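Local coordinates for listeriolysin O (Listeria monocytogenes, PDB 4CDB), which punctures cholesterol-containing host membranes by changing shape on the membrane, inserting and assembling into an oligomeric pore, at residues G42-N47 with N365-E370; Y60-K65 with K374-G379; N36-H41 with E98-Q103; T270-T275 with T297-N302. One frame throughout, in Å; residues are numbered along the deposited sequence.

How the contacts relate
Contacts 1, 2 and 3 all reach one mixed beta sheet, with contacts 1 and 2 both using strand 362-385. Contact 3 borders contact 1, with centres 18 Å apart; Asn-365 ND2 and His-41 ND1 lie 3.0 Å apart where they meet. Contact 2 lies further along the strand, its centre 25 Å from that of contact 1, and Ile-369 packs on Lys-65 between them. Contact 4 joins a loop and a helix of the membrane-inserting region. It sits 15 Å from contact 2, centre to centre, and His-273 packs on Ala-375 there. Contact 1 holds ligands of two sodium ions, Asp-43 and Tyr-368.

Contact 1: residues G42-N47 with N365-E370; sequences GDAVTN and NSEYIE. With NA (sodium ion), chain K; NA (sodium ion), chain R.
Glu-367 turns its CG away from the carbonyl carbon (chi1 -62°) and runs extended from there, which carries OE1 to the loop at Val-45. In Val-45, CG2 lies beside the backbone N and meets the strand at Tyr-368 N. Val-45 N donates to Glu-367 OE1 at 2.9 Å, nearly in line with the C-O bond. Lys-67 NZ makes a long, weak ion pair with the same oxygen. The main chains also bond: Gly-42 N to Asn-365 O at 2.7 Å, and Glu-367 N to Asp-43 O at 3.1 Å. Beyond Glu-367, Val-45 CG1 packs obliquely on Ile-369 CG1 at 3.9 Å. A water donates to both Asp-43 OD2 and Glu-367 O. Asp-43 OD2 also binds a sodium ion at 2.7 Å. Ser-177 belongs to the same sodium site and also bonds to Asp-43 N and Ser-366 OG. On the other side of the strand, Tyr-368 OH binds a second sodium ion at 2.8 Å, with Glu-171 and Gln-178 completing the protein ligands. The loop that follows strand 39-41 is held on strand 362-385 by three hydrogen bonds and by the packing of Val-45. Sodium and water share one carboxylate oxygen, probably steadying the charge of Asp-43.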
loop_
_atom_site.group_PDB
_atom_site.type_symbol
_atom_site.label_atom_id
_atom_site.label_comp_id
_atom_site.label_asym_id
_atom_site.label_seq_id
_atom_site.Cartn_x
_atom_site.Cartn_y
_atom_site.Cartn_z
ATOM N N GLY A 42 5.070 -16.295 -0.652
ATOM C CA GLY A 42 4.305 -15.770 0.464
ATOM C C GLY A 42 3.388 -16.784 1.120
ATOM O O GLY A 42 3.556 -17.992 0.944
ATOM N N ASP A 43 2.414 -16.289 1.880
ATOM C CA ASP A 43 1.471 -17.155 2.578
ATOM C C ASP A 43 0.610 -17.949 1.608
ATOM O O ASP A 43 0.354 -17.515 0.484
ATOM C CB ASP A 43 0.557 -16.342 3.496
ATOM C CG ASP A 43 1.298 -15.709 4.652
ATOM O OD1 ASP A 43 2.427 -16.152 4.954
ATOM O OD2 ASP A 43 0.747 -14.769 5.264
ATOM N N ALA A 44 0.165 -19.116 2.055
ATOM C CA ALA A 44 -0.827 -19.894 1.327
ATOM C C ALA A 44 -2.134 -19.859 2.112
ATOM O O ALA A 44 -2.182 -20.316 3.254
ATOM C CB ALA A 44 -0.353 -21.326 1.154
ATOM N N VAL A 45 -3.187 -19.310 1.515
ATOM C CA VAL A 45 -4.485 -19.263 2.186
ATOM C C VAL A 45 -5.212 -20.593 2.040
ATOM O O VAL A 45 -5.663 -20.947 0.951
ATOM C CB VAL A 45 -5.377 -18.135 1.636
ATOM C CG1 VAL A 45 -6.765 -18.204 2.264
ATOM C CG2 VAL A 45 -4.736 -16.785 1.897
ATOM N N THR A 46 -5.324 -21.326 3.144
ATOM C CA THR A 46 -5.949 -22.644 3.137
ATOM C C THR A 46 -7.472 -22.559 3.049
ATOM O O THR A 46 -8.110 -23.379 2.390
ATOM C CB THR A 46 -5.576 -23.454 4.394
ATOM O OG1 THR A 46 -6.013 -22.751 5.564
ATOM C CG2 THR A 46 -4.070 -23.671 4.469
ATOM N N ASN A 47 -8.048 -21.567 3.721
ATOM C CA ASN A 47 -9.498 -21.417 3.757
ATOM C C ASN A 47 -9.915 -19.981 4.054
ATOM O O ASN A 47 -9.128 -19.199 4.583
ATOM C CB ASN A 47 -10.102 -22.362 4.799
ATOM C CG ASN A 47 -9.813 -21.923 6.222
ATOM O OD1 ASN A 47 -10.654 -21.303 6.875
ATOM N ND2 ASN A 47 -8.618 -22.238 6.709
ATOM N N ASN A 365 5.152 -14.017 -5.102
ATOM C CA ASN A 365 3.776 -14.497 -5.112
ATOM C C ASN A 365 3.278 -14.723 -3.688
ATOM O O ASN A 365 3.970 -15.321 -2.863
ATOM C CB ASN A 365 3.634 -15.769 -5.952
ATOM C CG ASN A 365 4.134 -17.004 -5.234
ATOM O OD1 ASN A 365 3.354 -17.893 -4.892
ATOM N ND2 ASN A 365 5.440 -17.067 -5.001
ATOM N N SER A 366 2.080 -14.228 -3.399
ATOM C CA SER A 366 1.521 -14.336 -2.058
ATOM C C SER A 366 0.001 -14.341 -2.088
ATOM O O SER A 366 -0.616 -13.592 -2.846
ATOM C CB SER A 366 2.018 -13.188 -1.177
ATOM O OG SER A 366 1.427 -13.240 0.110
ATOM N N GLU A 367 -0.596 -15.191 -1.261
ATOM C CA GLU A 367 -2.041 -15.210 -1.103
ATOM C C GLU A 367 -2.401 -14.561 0.223
ATOM O O GLU A 367 -1.666 -14.690 1.203
ATOM C CB GLU A 367 -2.574 -16.642 -1.147
ATOM C CG GLU A 367 -2.327 -17.362 -2.460
ATOM C CD GLU A 367 -2.813 -18.797 -2.434
ATOM O OE1 GLU A 367 -3.204 -19.275 -1.348
ATOM O OE2 GLU A 367 -2.808 -19.446 -3.500
ATOM N N TYR A 368 -3.529 -13.859 0.250
ATOM C CA TYR A 368 -3.975 -13.191 1.466
ATOM C C TYR A 368 -5.495 -13.080 1.534
ATOM O O TYR A 368 -6.187 -13.187 0.521
ATOM C CB TYR A 368 -3.328 -11.808 1.591
ATOM C CG TYR A 368 -3.729 -10.820 0.517
ATOM C CD1 TYR A 368 -3.061 -10.774 -0.700
ATOM C CD2 TYR A 368 -4.770 -9.922 0.728
ATOM C CE1 TYR A 368 -3.423 -9.865 -1.681
ATOM C CE2 TYR A 368 -5.139 -9.015 -0.244
ATOM C CZ TYR A 368 -4.463 -8.989 -1.446
ATOM O OH TYR A 368 -4.834 -8.084 -2.413
ATOM N N ILE A 369 -6.008 -12.871 2.742
ATOM C CA ILE A 369 -7.437 -12.693 2.939
ATOM C C ILE A 369 -7.779 -11.211 3.001
ATOM O O ILE A 369 -7.331 -10.496 3.898
ATOM C CB ILE A 369 -7.919 -13.380 4.228
ATOM C CG1 ILE A 369 -7.695 -14.891 4.142
ATOM C CG2 ILE A 369 -9.383 -13.069 4.482
ATOM C CD1 ILE A 369 -8.073 -15.643 5.403
ATOM N N GLU A 370 -8.565 -10.750 2.035
ATOM C CA GLU A 370 -9.024 -9.368 2.033
ATOM C C GLU A 370 -10.309 -9.254 2.846
ATOM O O GLU A 370 -11.315 -9.887 2.522
ATOM C CB GLU A 370 -9.268 -8.884 0.604
ATOM C CG GLU A 370 -9.738 -7.442 0.513
ATOM C CD GLU A 370 -10.191 -7.059 -0.882
ATOM O OE1 GLU A 370 -11.136 -7.693 -1.397
ATOM O OE2 GLU A 370 -9.606 -6.119 -1.459
HETATM NA NA NA K . -2.758 -6.263 -2.825
HETATM NA NA NA R . 1.541 -12.579 6.621
HETATM O O HOH W 1 -1.437 -13.507 3.742
#

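Contact 2: residues Y60-K65 with K374-G379; sequences YIVVEK and KAYTDG
Tyr-60 and Tyr-376 form a hydrogen-bonded antiparallel pair between strands 59-74 and 362-385. Tyr-60 N donates to Tyr-376 O at 2.7 Å, and Tyr-376 N returns a bond to Tyr-60 O at 2.8 Å. Val-62 and Lys-374 make the next hydrogen-bonded pair. Val-62 N reaches Lys-374 O almost straight, with 174° at the hydrogen, while the return bond from Lys-374 N to Val-62 O is more bent, at 130°. Ile-61 and Ala-375 lie between them as a non-hydrogen-bonded pair. Their side chains are on the sheet face opposite those of the two flanking pairs. Ile-61 CG1 turns beside the backbone N (chi1 -53°), and the turn at chi2 brings CD1 to Ala-375 CB at 3.8 Å. On the other face, Val-62 CG2 meets Tyr-376 CE1 obliquely at 3.8 Å. The backbone oxygen of Tyr-60 lies at the ring edge of Tyr-376, near its plane. Tyr-60 and Val-62 are buried here, both packing on Tyr-402 of strand 391-402. The Lys-374 side is looser. Its exposed side chain bends away from strand 59-74 beyond CB. After Thr-377 the strand is interrupted at Asp-378, which forms a salt bridge with Lys-55. Backbone bonds therefore fix the strand register, while apolar side chains on both faces add packing that depends little on charge.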
loop_
_atom_site.group_PDB
_atom_site.type_symbol
_atom_site.label_atom_id
_atom_site.label_comp_id
_atom_site.label_asym_id
_atom_site.label_seq_id
_atom_site.Cartn_x
_atom_site.Cartn_y
_atom_site.Cartn_z
ATOM N N TYR A 60 -25.230 -2.231 12.890
ATOM C CA TYR A 60 -25.118 -3.647 12.561
ATOM C C TYR A 60 -23.952 -3.818 11.598
ATOM O O TYR A 60 -23.899 -3.156 10.556
ATOM C CB TYR A 60 -26.404 -4.164 11.920
ATOM C CG TYR A 60 -26.442 -5.669 11.772
ATOM C CD1 TYR A 60 -26.858 -6.475 12.822
ATOM C CD2 TYR A 60 -26.063 -6.283 10.583
ATOM C CE1 TYR A 60 -26.894 -7.850 12.696
ATOM C CE2 TYR A 60 -26.098 -7.659 10.447
ATOM C CZ TYR A 60 -26.515 -8.437 11.508
ATOM O OH TYR A 60 -26.552 -9.808 11.380
ATOM N N ILE A 61 -23.019 -4.700 11.944
ATOM C CA ILE A 61 -21.791 -4.853 11.171
ATOM C C ILE A 61 -21.768 -6.147 10.360
ATOM O O ILE A 61 -21.950 -7.239 10.905
ATOM C CB ILE A 61 -20.540 -4.815 12.077
ATOM C CG1 ILE A 61 -20.550 -3.563 12.956
ATOM C CG2 ILE A 61 -19.271 -4.871 11.234
ATOM C CD1 ILE A 61 -20.471 -2.266 12.178
ATOM N N VAL A 62 -21.540 -6.015 9.056
ATOM C CA VAL A 62 -21.374 -7.172 8.187
ATOM C C VAL A 62 -19.910 -7.291 7.752
ATOM O O VAL A 62 -19.346 -6.358 7.181
ATOM C CB VAL A 62 -22.285 -7.080 6.940
ATOM C CG1 VAL A 62 -22.062 -8.280 6.042
ATOM C CG2 VAL A 62 -23.755 -6.984 7.348
ATOM N N VAL A 63 -19.290 -8.434 8.035
ATOM C CA VAL A 63 -17.885 -8.637 7.696
ATOM C C VAL A 63 -17.715 -9.717 6.631
ATOM O O VAL A 63 -18.102 -10.868 6.837
ATOM C CB VAL A 63 -17.049 -9.020 8.939
ATOM C CG1 VAL A 63 -15.597 -9.270 8.548
ATOM C CG2 VAL A 63 -17.145 -7.933 10.002
ATOM N N GLU A 64 -17.140 -9.332 5.494
ATOM C CA GLU A 64 -16.876 -10.264 4.401
ATOM C C GLU A 64 -15.378 -10.494 4.195
ATOM O O GLU A 64 -14.564 -9.597 4.422
ATOM C CB GLU A 64 -17.515 -9.770 3.100
ATOM C CG GLU A 64 -19.009 -10.032 2.992
ATOM C CD GLU A 64 -19.581 -9.600 1.655
ATOM O OE1 GLU A 64 -19.016 -8.674 1.038
ATOM O OE2 GLU A 64 -20.597 -10.186 1.222
ATOM N N LYS A 65 -15.026 -11.702 3.765
ATOM C CA LYS A 65 -13.636 -12.051 3.496
ATOM C C LYS A 65 -13.501 -12.718 2.130
ATOM O O LYS A 65 -14.341 -13.533 1.744
ATOM C CB LYS A 65 -13.089 -12.970 4.593
ATOM C CG LYS A 65 -13.041 -12.337 5.973
ATOM C CD LYS A 65 -12.466 -13.296 7.002
ATOM C CE LYS A 65 -12.434 -12.673 8.388
ATOM N NZ LYS A 65 -11.610 -11.432 8.424
ATOM N N LYS A 374 -19.079 -3.541 6.408
ATOM C CA LYS A 374 -20.199 -2.678 6.069
ATOM C C LYS A 374 -20.965 -2.358 7.346
ATOM O O LYS A 374 -21.324 -3.262 8.104
ATOM C CB LYS A 374 -21.118 -3.378 5.066
ATOM C CG LYS A 374 -21.501 -2.548 3.847
ATOM C CD LYS A 374 -22.480 -1.440 4.198
ATOM C CE LYS A 374 -23.264 -0.992 2.971
ATOM N NZ LYS A 374 -22.376 -0.557 1.857
ATOM N N ALA A 375 -21.206 -1.074 7.588
ATOM C CA ALA A 375 -21.889 -0.643 8.803
ATOM C C ALA A 375 -23.294 -0.126 8.503
ATOM O O ALA A 375 -23.475 0.764 7.672
ATOM C CB ALA A 375 -21.073 0.420 9.524
ATOM N N TYR A 376 -24.287 -0.689 9.184
ATOM C CA TYR A 376 -25.670 -0.257 9.013
ATOM C C TYR A 376 -26.199 0.372 10.298
ATOM O O TYR A 376 -26.313 -0.300 11.324
ATOM C CB TYR A 376 -26.551 -1.435 8.592
ATOM C CG TYR A 376 -26.181 -2.035 7.253
ATOM C CD1 TYR A 376 -25.223 -3.038 7.161
ATOM C CD2 TYR A 376 -26.794 -1.604 6.083
ATOM C CE1 TYR A 376 -24.882 -3.591 5.941
ATOM C CE2 TYR A 376 -26.459 -2.153 4.858
ATOM C CZ TYR A 376 -25.502 -3.145 4.794
ATOM O OH TYR A 376 -25.163 -3.697 3.580
ATOM N N THR A 377 -26.522 1.661 10.238
ATOM C CA THR A 377 -26.985 2.392 11.414
ATOM C C THR A 377 -28.442 2.066 11.741
ATOM O O THR A 377 -29.264 1.893 10.839
ATOM C CB THR A 377 -26.838 3.917 11.223
ATOM O OG1 THR A 377 -25.549 4.210 10.671
ATOM C CG2 THR A 377 -26.997 4.646 12.552
ATOM N N ASP A 378 -28.754 1.980 13.033
ATOM C CA ASP A 378 -30.123 1.746 13.486
ATOM C C ASP A 378 -31.017 2.919 13.103
ATOM O O ASP A 378 -30.526 3.989 12.744
ATOM C CB ASP A 378 -30.168 1.543 15.002
ATOM C CG ASP A 378 -29.507 0.252 15.438
ATOM O OD1 ASP A 378 -29.350 -0.652 14.591
ATOM O OD2 ASP A 378 -29.152 0.138 16.630
ATOM N N GLY A 379 -32.327 2.715 13.186
ATOM C CA GLY A 379 -33.283 3.751 12.839
ATOM C C GLY A 379 -34.592 3.641 13.596
ATOM O O GLY A 379 -34.903 2.599 14.175
#

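Contact 3: residues N36-H41 with E98-Q103; sequences NVLVYH and ELVENQ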
loop_
_atom_site.group_PDB
_atom_site.type_symbol
_atom_site.label_atom_id
_atom_site.label_comp_id
_atom_site.label_asym_id
_atom_site.label_seq_id
_atom_site.Cartn_x
_atom_site.Cartn_y
_atom_site.Cartn_z
ATOM N N ASN A 36 14.065 -17.762 -12.192
ATOM C CA ASN A 36 13.611 -18.520 -11.029
ATOM C C ASN A 36 14.617 -18.587 -9.878
ATOM O O ASN A 36 14.421 -19.334 -8.919
ATOM C CB ASN A 36 13.201 -19.934 -11.450
ATOM C CG ASN A 36 12.048 -19.939 -12.436
ATOM O OD1 ASN A 36 11.153 -19.097 -12.366
ATOM N ND2 ASN A 36 12.065 -20.890 -13.362
ATOM N N VAL A 37 15.687 -17.804 -9.972
ATOM C CA VAL A 37 16.715 -17.785 -8.934
ATOM C C VAL A 37 16.290 -16.985 -7.699
ATOM O O VAL A 37 16.494 -17.421 -6.565
ATOM C CB VAL A 37 18.058 -17.252 -9.487
ATOM C CG1 VAL A 37 18.965 -16.785 -8.364
ATOM C CG2 VAL A 37 18.743 -18.324 -10.318
ATOM N N LEU A 38 15.690 -15.820 -7.923
ATOM C CA LEU A 38 15.266 -14.960 -6.823
ATOM C C LEU A 38 13.748 -14.970 -6.678
ATOM O O LEU A 38 13.033 -14.371 -7.484
ATOM C CB LEU A 38 15.763 -13.530 -7.041
ATOM C CG LEU A 38 17.276 -13.352 -7.177
ATOM C CD1 LEU A 38 17.610 -11.921 -7.556
ATOM C CD2 LEU A 38 17.970 -13.734 -5.885
ATOM N N VAL A 39 13.261 -15.653 -5.646
ATOM C CA VAL A 39 11.825 -15.792 -5.433
ATOM C C VAL A 39 11.407 -15.547 -3.984
ATOM O O VAL A 39 12.133 -15.879 -3.046
ATOM C CB VAL A 39 11.329 -17.195 -5.849
ATOM C CG1 VAL A 39 11.362 -17.348 -7.360
ATOM C CG2 VAL A 39 12.169 -18.272 -5.185
ATOM N N TYR A 40 10.229 -14.954 -3.815
ATOM C CA TYR A 40 9.590 -14.874 -2.508
ATOM C C TYR A 40 8.246 -15.594 -2.531
ATOM O O TYR A 40 7.303 -15.146 -3.184
ATOM C CB TYR A 40 9.396 -13.424 -2.058
ATOM C CG TYR A 40 8.494 -13.309 -0.849
ATOM C CD1 TYR A 40 8.925 -13.723 0.406
ATOM C CD2 TYR A 40 7.205 -12.801 -0.963
ATOM C CE1 TYR A 40 8.102 -13.628 1.514
ATOM C CE2 TYR A 40 6.375 -12.703 0.139
ATOM C CZ TYR A 40 6.829 -13.117 1.374
ATOM O OH TYR A 40 6.005 -13.019 2.473
ATOM N N HIS A 41 8.164 -16.711 -1.820
ATOM C CA HIS A 41 6.916 -17.454 -1.722
ATOM C C HIS A 41 6.157 -17.039 -0.466
ATOM O O HIS A 41 6.549 -17.384 0.649
ATOM C CB HIS A 41 7.184 -18.960 -1.723
ATOM C CG HIS A 41 7.848 -19.453 -2.969
ATOM N ND1 HIS A 41 7.260 -19.357 -4.214
ATOM C CD2 HIS A 41 9.046 -20.052 -3.167
ATOM C CE1 HIS A 41 8.069 -19.870 -5.121
ATOM N NE2 HIS A 41 9.161 -20.300 -4.513
ATOM N N GLU A 98 19.055 -14.501 0.462
ATOM C CA GLU A 98 19.510 -13.389 1.293
ATOM C C GLU A 98 19.393 -12.055 0.563
ATOM O O GLU A 98 19.219 -11.012 1.189
ATOM C CB GLU A 98 20.947 -13.612 1.768
ATOM C CG GLU A 98 21.108 -14.759 2.754
ATOM C CD GLU A 98 20.418 -14.493 4.080
ATOM O OE1 GLU A 98 19.195 -14.724 4.175
ATOM O OE2 GLU A 98 21.102 -14.055 5.029
ATOM N N LEU A 99 19.493 -12.094 -0.762
ATOM C CA LEU A 99 19.259 -10.907 -1.576
ATOM C C LEU A 99 17.775 -10.560 -1.562
ATOM O O LEU A 99 17.399 -9.387 -1.563
ATOM C CB LEU A 99 19.736 -11.128 -3.014
ATOM C CG LEU A 99 19.514 -9.973 -3.995
ATOM C CD1 LEU A 99 20.127 -8.697 -3.456
ATOM C CD2 LEU A 99 20.100 -10.306 -5.353
ATOM N N VAL A 100 16.936 -11.591 -1.553
ATOM C CA VAL A 100 15.492 -11.404 -1.467
ATOM C C VAL A 100 15.120 -10.846 -0.094
ATOM O O VAL A 100 14.214 -10.023 0.031
ATOM C CB VAL A 100 14.738 -12.726 -1.728
ATOM C CG1 VAL A 100 13.237 -12.527 -1.601
ATOM C CG2 VAL A 100 15.082 -13.261 -3.106
ATOM N N GLU A 101 15.846 -11.283 0.931
ATOM C CA GLU A 101 15.633 -10.797 2.290
ATOM C C GLU A 101 16.190 -9.389 2.500
ATOM O O GLU A 101 16.193 -8.884 3.624
ATOM C CB GLU A 101 16.262 -11.746 3.311
ATOM C CG GLU A 101 15.264 -12.564 4.115
ATOM C CD GLU A 101 15.021 -13.938 3.527
ATOM O OE1 GLU A 101 14.286 -14.039 2.523
ATOM O OE2 GLU A 101 15.567 -14.920 4.072
ATOM N N ASN A 102 16.669 -8.770 1.423
ATOM C CA ASN A 102 17.245 -7.426 1.474
ATOM C C ASN A 102 18.429 -7.311 2.431
ATOM O O ASN A 102 18.634 -6.274 3.061
ATOM C CB ASN A 102 16.185 -6.373 1.808
ATOM C CG ASN A 102 15.143 -6.230 0.717
ATOM O OD1 ASN A 102 13.962 -6.029 0.994
ATOM N ND2 ASN A 102 15.577 -6.341 -0.532
ATOM N N GLN A 103 19.194 -8.391 2.544
ATOM C CA GLN A 103 20.462 -8.375 3.264
ATOM C C GLN A 103 21.446 -9.326 2.584
ATOM O O GLN A 103 21.865 -10.325 3.168
ATOM C CB GLN A 103 20.264 -8.722 4.745
ATOM C CG GLN A 103 19.379 -9.934 5.013
ATOM C CD GLN A 103 19.278 -10.270 6.491
ATOM O OE1 GLN A 103 19.240 -9.380 7.341
ATOM N NE2 GLN A 103 19.241 -11.560 6.804
#
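A short helix, 97-100, ends against the edge of the mixed sheet at strand 39-41, and Leu-38, Tyr-40, Leu-99 and Val-100 fill the join. Leu-38 CD1 meets Leu-99 CD2 at 3.7 Å, the two side chains crossing at a slant. Leu-38 CB and CD2 each approach Val-100 CG2 at 4.0 Å. These two side chains pass alongside one another in opposite directions. Both valine methyls rest against the backbone at Val-39. Val-100 CG1 is anti to its own backbone N (chi1 179°) and touches Tyr-40 CB at 4.0 Å and Val-39 O at 3.8 Å, while CG2 lies near Val-39 N. The helix closes in a Schellman motif just after this valine. Asn-102 has positive phi and is the C-prime residue. Gln-103 N bonds to Glu-98 O at 3.0 Å, and Asn-102 N makes a weak bond to Leu-99 O. No hydrogen bond crosses between the segments; the side-chain contacts are all apolar. Polar groups at the margins find partners elsewhere: Tyr-40 OH bonds to Ser-177 OG, and Val-100 O accepts from Thr-185 OG1. Strand 39-41 is held on strand 362-385 by backbone bonds of Tyr-40 to Lys-363 and Asn-365.

Contact 4: residues T270-T275 with T297-N302; sequences TNSHST and TNIIKN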
loop_
_atom_site.group_PDB
_atom_site.type_symbol
_atom_site.label_atom_id
_atom_site.label_comp_id
_atom_site.label_asym_id
_atom_site.label_seq_id
_atom_site.Cartn_x
_atom_site.Cartn_y
_atom_site.Cartn_z
ATOM N N THR A 270 -7.898 4.484 9.531
ATOM C CA THR A 270 -9.180 5.040 9.950
ATOM C C THR A 270 -10.097 3.950 10.492
ATOM O O THR A 270 -9.932 2.773 10.171
ATOM C CB THR A 270 -9.893 5.758 8.790
ATOM O OG1 THR A 270 -11.090 6.378 9.275
ATOM C CG2 THR A 270 -10.250 4.769 7.687
ATOM N N ASN A 271 -11.064 4.349 11.312
ATOM C CA ASN A 271 -12.036 3.411 11.865
ATOM C C ASN A 271 -13.285 3.314 10.995
ATOM O O ASN A 271 -14.202 2.545 11.286
ATOM C CB ASN A 271 -12.417 3.810 13.291
ATOM C CG ASN A 271 -12.812 5.271 13.402
ATOM O OD1 ASN A 271 -13.048 5.943 12.398
ATOM N ND2 ASN A 271 -12.887 5.770 14.630
ATOM N N SER A 272 -13.310 4.104 9.928
ATOM C CA SER A 272 -14.439 4.127 9.008
ATOM C C SER A 272 -14.651 2.790 8.302
ATOM O O SER A 272 -13.694 2.104 7.941
ATOM C CB SER A 272 -14.250 5.234 7.970
ATOM O OG SER A 272 -15.225 5.136 6.948
ATOM N N HIS A 273 -15.914 2.429 8.105
ATOM C CA HIS A 273 -16.256 1.195 7.416
ATOM C C HIS A 273 -16.634 1.482 5.967
ATOM O O HIS A 273 -17.063 0.588 5.241
ATOM C CB HIS A 273 -17.412 0.486 8.125
ATOM C CG HIS A 273 -17.141 0.174 9.563
ATOM N ND1 HIS A 273 -16.711 -1.063 9.988
ATOM C CD2 HIS A 273 -17.247 0.939 10.677
ATOM C CE1 HIS A 273 -16.560 -1.048 11.303
ATOM N NE2 HIS A 273 -16.880 0.156 11.741
ATOM N N SER A 274 -16.472 2.736 5.555
ATOM C CA SER A 274 -16.860 3.163 4.214
ATOM C C SER A 274 -16.073 2.465 3.106
ATOM O O SER A 274 -14.952 2.000 3.319
ATOM C CB SER A 274 -16.718 4.679 4.075
ATOM O OG SER A 274 -17.016 5.096 2.755
ATOM N N THR A 275 -16.670 2.400 1.921
ATOM C CA THR A 275 -16.035 1.773 0.768
ATOM C C THR A 275 -15.284 2.806 -0.070
ATOM O O THR A 275 -14.766 2.493 -1.143
ATOM C CB THR A 275 -17.075 1.057 -0.115
ATOM O OG1 THR A 275 -16.410 0.353 -1.170
ATOM C CG2 THR A 275 -18.046 2.065 -0.711
ATOM N N THR A 297 -14.594 13.946 2.764
ATOM C CA THR A 297 -14.157 14.951 3.726
ATOM C C THR A 297 -14.295 14.434 5.157
ATOM O O THR A 297 -13.481 14.754 6.024
ATOM C CB THR A 297 -14.955 16.265 3.567
ATOM O OG1 THR A 297 -14.928 16.679 2.195
ATOM C CG2 THR A 297 -14.364 17.366 4.434
ATOM N N ASN A 298 -15.322 13.624 5.395
ATOM C CA ASN A 298 -15.561 13.062 6.721
ATOM C C ASN A 298 -14.555 11.970 7.069
ATOM O O ASN A 298 -14.062 11.908 8.194
ATOM C CB ASN A 298 -16.988 12.519 6.831
ATOM C CG ASN A 298 -17.488 12.480 8.263
ATOM O OD1 ASN A 298 -17.270 11.506 8.984
ATOM N ND2 ASN A 298 -18.167 13.543 8.682
ATOM N N ILE A 299 -14.259 11.110 6.100
ATOM C CA ILE A 299 -13.269 10.055 6.289
ATOM C C ILE A 299 -11.912 10.658 6.643
ATOM O O ILE A 299 -11.265 10.233 7.600
ATOM C CB ILE A 299 -13.140 9.163 5.035
ATOM C CG1 ILE A 299 -14.444 8.406 4.784
ATOM C CG2 ILE A 299 -11.982 8.185 5.186
ATOM C CD1 ILE A 299 -14.388 7.465 3.597
ATOM N N ILE A 300 -11.503 11.666 5.877
ATOM C CA ILE A 300 -10.232 12.354 6.092
ATOM C C ILE A 300 -10.156 13.004 7.473
ATOM O O ILE A 300 -9.128 12.925 8.147
ATOM C CB ILE A 300 -9.969 13.407 4.989
ATOM C CG1 ILE A 300 -9.772 12.710 3.643
ATOM C CG2 ILE A 300 -8.752 14.263 5.321
ATOM C CD1 ILE A 300 -9.455 13.646 2.503
ATOM N N LYS A 301 -11.253 13.629 7.890
ATOM C CA LYS A 301 -11.340 14.251 9.209
ATOM C C LYS A 301 -11.108 13.236 10.328
ATOM O O LYS A 301 -10.526 13.560 11.364
ATOM C CB LYS A 301 -12.706 14.922 9.387
ATOM C CG LYS A 301 -12.917 15.570 10.747
ATOM C CD LYS A 301 -11.947 16.720 10.969
ATOM C CE LYS A 301 -12.091 17.308 12.364
ATOM N NZ LYS A 301 -11.701 16.334 13.422
ATOM N N ASN A 302 -11.558 12.006 10.104
ATOM C CA ASN A 302 -11.435 10.949 11.102
ATOM C C ASN A 302 -10.359 9.923 10.746
ATOM O O ASN A 302 -10.422 8.768 11.168
ATOM C CB ASN A 302 -12.786 10.259 11.315
ATOM C CG ASN A 302 -13.920 11.248 11.535
ATOM O OD1 ASN A 302 -14.158 11.701 12.656
ATOM N ND2 ASN A 302 -14.625 11.588 10.462
#
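Two successive ST turns shape the loop that leads from strand 262-270 into helix 277-286, and this loop lies against the C-terminal end of helix 294-301. Thr-270 OG1 bonds across to Asn-302 O at 3.1 Å, with the hydroxyl as donor. The hydroxyl approaches from above the carbonyl plane, 54° out of it. Thr-270 OG1 also accepts from Ser-272 N at 3.2 Å, closing the first turn. Thr-270 can serve both bonds because its OG1 is anti to its backbone N (chi1 -175°), beside the carbonyl carbon. One hydroxyl thus ties the loop to itself and to the residue just past the helix. Ser-272 OG repeats the pattern by accepting from Ser-274 N at 3.0 Å.

The rest of the contact centres on Ile-299. With chi1 at -65° its CG1 points opposite the carbonyl carbon, and the extended end takes CD1 to Ser-274, where it comes within 3.7 Å of CB and 3.6 Å of OG. Nearer its base, CG1 lies 4.0 Å from Ser-272 OG. Ile-299 also packs on Val-277 and Ala-280 of helix 277-286. The hydroxyl of Ser-274 bonds to Lys-276 N, and Gln-207 NE2 bonds to the carbonyls of Ser-272 and Ser-274.

Segment 270-275 runs into 274-283, and 297-302 lies within 291-303, two regions that form transmembrane beta strands. Here those regions are largely helical. This is the soluble form characteristic of cholesterol-dependent cytolysins, in which helical bundles refold into membrane-spanning beta hairpins as the pore forms.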